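Local coordinates for protein TqaA (Penicillium aethiopicum, PDB 5DLK) that probably closes linear peptides into macrocycles as the terminal condensation-like domain of a fungal nonribosomal peptide synthetase, taking substrate from a phosphopantetheine-bearing carrier, at residues Q89-V92 against D93-I97; I281-A284 against T285-K288; T355-T358 against R359-H363. All blocks are in the same frame, centred on the assembly; numbering follows the deposited sequence.

Interaction 1 of 3, residues Q89-V92 against D93-I97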
# COMPACT_ATOMS: atom_id res chain seq x y z
N GLN A 89 -12.85 -7.75 18.54
CA GLN A 89 -13.76 -8.71 17.94
C GLN A 89 -14.69 -8.02 16.95
O GLN A 89 -14.87 -8.47 15.82
CB GLN A 89 -14.57 -9.44 19.02
CG GLN A 89 -15.59 -10.41 18.46
CD GLN A 89 -14.97 -11.65 17.86
OE1 GLN A 89 -14.23 -12.38 18.52
NE2 GLN A 89 -15.28 -11.91 16.58
N SER A 90 -15.27 -6.90 17.37
CA SER A 90 -16.27 -6.21 16.56
C SER A 90 -15.65 -5.60 15.30
O SER A 90 -16.30 -5.52 14.25
CB SER A 90 -16.98 -5.13 17.37
OG SER A 90 -17.76 -5.72 18.39
N LEU A 91 -14.40 -5.15 15.42
CA LEU A 91 -13.70 -4.61 14.26
C LEU A 91 -13.53 -5.68 13.18
O LEU A 91 -13.79 -5.43 12.00
CB LEU A 91 -12.35 -4.03 14.67
CG LEU A 91 -11.61 -3.29 13.55
CD1 LEU A 91 -12.30 -1.96 13.22
CD2 LEU A 91 -10.16 -3.06 13.94
N VAL A 92 -13.11 -6.87 13.59
CA VAL A 92 -12.91 -7.97 12.66
C VAL A 92 -14.24 -8.47 12.07
O VAL A 92 -14.31 -8.81 10.89
CB VAL A 92 -12.15 -9.11 13.34
CG1 VAL A 92 -12.01 -10.31 12.42
CG2 VAL A 92 -10.78 -8.60 13.78
N ASP A 93 -15.29 -8.49 12.89
CA ASP A 93 -16.64 -8.74 12.40
C ASP A 93 -17.01 -7.81 11.24
O ASP A 93 -17.56 -8.24 10.22
CB ASP A 93 -17.68 -8.57 13.52
CG ASP A 93 -17.54 -9.61 14.61
OD1 ASP A 93 -16.94 -10.69 14.36
OD2 ASP A 93 -18.05 -9.36 15.72
N ARG A 94 -16.71 -6.53 11.41
CA ARG A 94 -17.10 -5.50 10.45
C ARG A 94 -16.37 -5.57 9.10
O ARG A 94 -16.98 -5.32 8.06
CB ARG A 94 -16.90 -4.11 11.08
CG ARG A 94 -17.22 -2.94 10.15
CD ARG A 94 -17.12 -1.63 10.90
NE ARG A 94 -17.29 -0.45 10.05
CZ ARG A 94 -18.45 -0.03 9.57
NH1 ARG A 94 -18.50 1.06 8.81
NH2 ARG A 94 -19.58 -0.70 9.83
N HIS A 95 -15.08 -5.89 9.11
CA HIS A 95 -14.27 -5.82 7.87
C HIS A 95 -13.73 -7.18 7.44
O HIS A 95 -12.81 -7.70 8.05
CB HIS A 95 -13.10 -4.86 8.06
CG HIS A 95 -13.50 -3.45 8.38
ND1 HIS A 95 -14.02 -2.59 7.43
CD2 HIS A 95 -13.42 -2.74 9.53
CE1 HIS A 95 -14.27 -1.42 7.99
NE2 HIS A 95 -13.91 -1.48 9.26
N SER A 96 -14.27 -7.74 6.36
CA SER A 96 -13.91 -9.11 6.02
C SER A 96 -12.44 -9.28 5.64
O SER A 96 -11.88 -10.37 5.77
CB SER A 96 -14.82 -9.64 4.90
OG SER A 96 -14.55 -9.00 3.67
N ILE A 97 -11.79 -8.20 5.19
CA ILE A 97 -10.36 -8.29 4.87
C ILE A 97 -9.55 -8.66 6.13
O ILE A 97 -8.53 -9.33 6.03
CB ILE A 97 -9.82 -6.97 4.25
CG1 ILE A 97 -8.40 -7.18 3.70
CG2 ILE A 97 -9.80 -5.85 5.27
CD1 ILE A 97 -8.30 -8.27 2.68
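Gln89 and Asp93 meet one turn apart near the C-terminal end of helix 81-94. Gln89 NE2 donates a hydrogen bond to Asp93 OD1 at 3.0 Å. The acceptor lies in the plane of the glutamine amide. From the other side the fit is less flat: NE2 reaches the syn side of OD1 but stands 32° out of the carboxylate plane. A bend at chi2 (72°) turns the Gln89 amide toward Asp93. The main chain joins the same two residues, with Asp93 N bonded to Gln89 O at 3.0 Å.

Leu91 and His95 also meet one turn apart. Leu91 CD1 comes to the edge of the imidazole, in its plane, 3.9 Å from His95 CD2. One ring face is covered by the neighbouring Arg94, whose CG sits 3.7 Å above the plane of the His95 ring, over its centre. Arg94 N bonds to Ser90 O at 3.0 Å and makes a weak second bond to Leu91 O. His95 N also uses Leu91 O, at 3.2 Å, and with His95 the chain leaves helical geometry.

Further out, Gln89 OE1 accepts from Val119 N, and NE2 also donates to Leu117 O, so this amide is fixed at both ends. Arg99 takes the carbonyls of Val92 and Asp93 just past the helix end.

Arg94 and His95 begin a sequence that resembles the RHxxLRT signature of condensation domains. Asp192 OD2, in helix 186-197, takes both a salt bridge from Arg94 NE and a hydrogen bond from His95 NE2. This ties both side chains to the adjacent helix and would hold the rotation of the imidazole. The Arg94 charge probably offsets that of Asp192.

Interaction 2 of 3, residues I281-A284 against T285-K288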
# COMPACT_ATOMS: atom_id res chain seq x y z
N ILE A 281 -1.14 22.41 -10.56
CA ILE A 281 -0.18 21.29 -10.54
C ILE A 281 -0.05 20.68 -9.15
O ILE A 281 0.18 21.39 -8.17
CB ILE A 281 1.21 21.76 -11.00
CG1 ILE A 281 1.16 22.27 -12.45
CG2 ILE A 281 2.25 20.63 -10.84
CD1 ILE A 281 0.63 21.25 -13.44
N THR A 282 -0.20 19.35 -9.05
CA THR A 282 -0.10 18.67 -7.77
C THR A 282 1.34 18.31 -7.40
O THR A 282 2.24 18.31 -8.24
CB THR A 282 -0.92 17.37 -7.75
OG1 THR A 282 -0.32 16.41 -8.64
CG2 THR A 282 -2.36 17.65 -8.15
N MET A 283 1.53 18.00 -6.13
CA MET A 283 2.83 17.60 -5.64
C MET A 283 3.25 16.28 -6.30
O MET A 283 4.42 16.11 -6.64
CB MET A 283 2.81 17.44 -4.10
CG MET A 283 4.22 17.28 -3.49
SD MET A 283 5.27 18.72 -3.73
CE MET A 283 4.44 19.89 -2.64
N ALA A 284 2.32 15.36 -6.48
CA ALA A 284 2.65 14.09 -7.13
C ALA A 284 3.21 14.32 -8.54
O ALA A 284 4.18 13.68 -8.95
CB ALA A 284 1.44 13.17 -7.19
N THR A 285 2.59 15.25 -9.27
CA THR A 285 3.06 15.62 -10.61
C THR A 285 4.48 16.15 -10.58
O THR A 285 5.32 15.78 -11.41
CB THR A 285 2.11 16.66 -11.23
OG1 THR A 285 0.86 16.02 -11.49
CG2 THR A 285 2.66 17.20 -12.57
N LEU A 286 4.75 17.02 -9.63
CA LEU A 286 6.07 17.61 -9.50
C LEU A 286 7.13 16.52 -9.27
O LEU A 286 8.17 16.50 -9.91
CB LEU A 286 6.07 18.63 -8.35
CG LEU A 286 7.37 19.40 -8.13
CD1 LEU A 286 7.77 20.14 -9.40
CD2 LEU A 286 7.16 20.41 -7.01
N VAL A 287 6.83 15.56 -8.39
CA VAL A 287 7.77 14.49 -8.13
C VAL A 287 7.96 13.59 -9.35
O VAL A 287 9.08 13.19 -9.70
CB VAL A 287 7.29 13.63 -6.95
CG1 VAL A 287 8.19 12.41 -6.81
CG2 VAL A 287 7.26 14.47 -5.66
N LYS A 288 6.86 13.24 -10.01
CA LYS A 288 6.95 12.34 -11.16
C LYS A 288 7.59 13.01 -12.37
O LYS A 288 8.31 12.36 -13.13
CB LYS A 288 5.55 11.79 -11.47
CG LYS A 288 5.15 10.80 -10.35
CD LYS A 288 3.66 10.58 -10.28
CE LYS A 288 3.34 9.73 -9.03
NZ LYS A 288 1.86 9.45 -8.91
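Lys288 lies along the carbonyl of Ala284, one turn earlier in helix 283-299. Its CB is 3.4 Å from Ala284 O. CG comes closest, at 3.3 Å from Ala284 O, and CD still runs beside that oxygen. The chain is extended beyond CG and carries CE past the carbonyl. NZ ends 4.1 Å from Ala284 CB and finds its polar partner elsewhere, in His308 ND1. Lys288 N itself bonds to Ala284 O at 2.9 Å, so the one oxygen takes the main-chain bond while the side chain runs beside it.

Thr282 holds the N-cap position. Its OG1 is 3.1 Å from Thr285 OG1. Thr285 OG1 also pairs with Gln354 OE1, which receives Thr282 N as well. Leu286 N bonds to Thr282 O at 3.1 Å, the bond that closes the first turn of the helix. On the apolar side Ile281 CG2 meets Thr285 CG2 at 3.9 Å, the two side chains crossing at about a right angle. Met283 SD touches Leu286 CD2.

Thr282 binds 4'-phosphopantetheine in another structure of this protein, so this helix start borders the carrier-arm site. Gln354 links Thr282 N and the Thr285 hydroxyl, which would steady the backbone at the cap.

Interaction 3 of 3, residues T355-T358 against R359-H363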
# COMPACT_ATOMS: atom_id res chain seq x y z
N THR A 355 -1.42 15.19 -16.96
CA THR A 355 -2.44 14.53 -17.77
C THR A 355 -2.06 13.09 -18.11
O THR A 355 -2.94 12.26 -18.32
CB THR A 355 -2.75 15.36 -19.05
OG1 THR A 355 -1.56 15.60 -19.77
CG2 THR A 355 -3.32 16.71 -18.65
N GLN A 356 -0.77 12.74 -18.12
CA GLN A 356 -0.40 11.34 -18.35
C GLN A 356 -0.84 10.44 -17.20
O GLN A 356 -0.92 9.23 -17.35
CB GLN A 356 1.11 11.21 -18.59
CG GLN A 356 1.53 11.77 -19.96
CD GLN A 356 0.87 10.99 -21.11
OE1 GLN A 356 -0.17 11.41 -21.65
NE2 GLN A 356 1.47 9.88 -21.50
N TYR A 357 -1.13 11.06 -16.05
CA TYR A 357 -1.80 10.36 -14.94
C TYR A 357 -3.34 10.45 -15.06
O TYR A 357 -4.03 9.45 -14.92
CB TYR A 357 -1.33 10.96 -13.61
CG TYR A 357 -2.25 10.70 -12.44
CD1 TYR A 357 -2.49 9.40 -11.99
CD2 TYR A 357 -2.84 11.75 -11.75
CE1 TYR A 357 -3.31 9.15 -10.90
CE2 TYR A 357 -3.67 11.51 -10.67
CZ TYR A 357 -3.91 10.21 -10.25
OH TYR A 357 -4.73 9.99 -9.17
N THR A 358 -3.86 11.65 -15.31
CA THR A 358 -5.32 11.83 -15.22
C THR A 358 -6.04 11.13 -16.36
O THR A 358 -7.20 10.71 -16.19
CB THR A 358 -5.72 13.32 -15.17
OG1 THR A 358 -5.31 14.01 -16.35
CG2 THR A 358 -5.09 14.00 -13.95
N ARG A 359 -5.36 10.97 -17.50
CA ARG A 359 -5.94 10.20 -18.63
C ARG A 359 -6.33 8.77 -18.21
O ARG A 359 -7.27 8.16 -18.77
CB ARG A 359 -4.93 10.10 -19.78
CG ARG A 359 -4.75 11.34 -20.64
CD ARG A 359 -3.59 11.13 -21.64
NE ARG A 359 -3.93 10.08 -22.62
CZ ARG A 359 -3.06 9.44 -23.39
NH1 ARG A 359 -1.76 9.71 -23.33
NH2 ARG A 359 -3.51 8.51 -24.26
N ALA A 360 -5.60 8.23 -17.25
CA ALA A 360 -5.75 6.82 -16.92
C ALA A 360 -6.68 6.54 -15.73
O ALA A 360 -6.85 5.40 -15.34
CB ALA A 360 -4.37 6.20 -16.64
N LEU A 361 -7.27 7.59 -15.16
CA LEU A 361 -8.03 7.43 -13.91
C LEU A 361 -9.11 6.35 -13.97
O LEU A 361 -9.22 5.54 -13.05
CB LEU A 361 -8.66 8.75 -13.50
CG LEU A 361 -7.69 9.72 -12.82
CD1 LEU A 361 -8.30 11.11 -12.75
CD2 LEU A 361 -7.30 9.19 -11.44
N SER A 362 -9.90 6.34 -15.05
CA SER A 362 -10.97 5.35 -15.16
C SER A 362 -10.45 3.97 -15.58
O SER A 362 -11.23 3.01 -15.67
CB SER A 362 -12.07 5.84 -16.12
OG SER A 362 -11.59 6.01 -17.44
N HIS A 363 -9.14 3.85 -15.78
CA HIS A 363 -8.56 2.62 -16.30
C HIS A 363 -7.46 2.04 -15.40
O HIS A 363 -6.87 1.01 -15.71
CB HIS A 363 -7.98 2.88 -17.69
CG HIS A 363 -8.94 3.57 -18.61
ND1 HIS A 363 -10.13 2.99 -19.01
CD2 HIS A 363 -8.89 4.78 -19.22
CE1 HIS A 363 -10.77 3.81 -19.82
NE2 HIS A 363 -10.04 4.91 -19.97
O HOH W 1 0.78 8.23 -23.83
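Gln356 OE1 lies at the edge of the Arg359 guanidinium, only 3° out of its plane. Arg359 NH1 donates to it at 2.9 Å, along a lone pair in the carbonyl plane of the amide. The two side chains run side by side in the same direction, yet their flat ends are turned 40° apart. A bend at chi3 (66°) brings the guanidinium back to the glutamine. A water closes the group, accepting from both Arg359 NH1 and Gln356 NE2. The Tyr357 ring meets Leu361 CD2 obliquely, with Tyr357 OH at 3.5 Å and Tyr357 CZ at 3.7 Å from that methyl.

This is the C-terminal end of helix 346-358, where it gives way to a type I beta turn from Thr358 to Leu361. Arg359 N still makes a helical bond to Thr355 O, at 2.9 Å. Ala360 N then bonds to Tyr357 O at 3.1 Å, and Leu361 N to Thr358 O at 3.3 Å. Both donors approach from above the carbonyl plane. Tyr357 binds 4'-phosphopantetheine in another structure of this protein, and its side chain is about 5 Å from that of Asn311, a second residue of that site.

Gln356 NE2 also donates to Arg334 O, which ties its amide to the sheet. The Arg359 side chain packs on helix 227-235, and the His363 ring stacks on Phe231 of that helix.

From the N terminus the three contacts follow in series, and none nests in or crosses another. Each is local, within one continuous stretch: a helix end, a helix start, and a helix end that runs into a beta turn. Interaction 1 ties helix 81-94 to helix 186-197. Interaction 2 starts helix 283-299, which packs against helices 346-358 and 446-465 and strand 386-390. Interaction 3 leads from helix 346-358 into the loop before helix 368-375. Interactions 1 and 2 lie on opposite sides of the chain's centre, with centres about 36 Å apart. Interactions 2 and 3 lie about 14 Å apart, centre to centre. They hold Thr282 and Tyr357, two phosphopantetheine-site residues whose side chains are about 6 Å apart. Interaction 1 is far from that site.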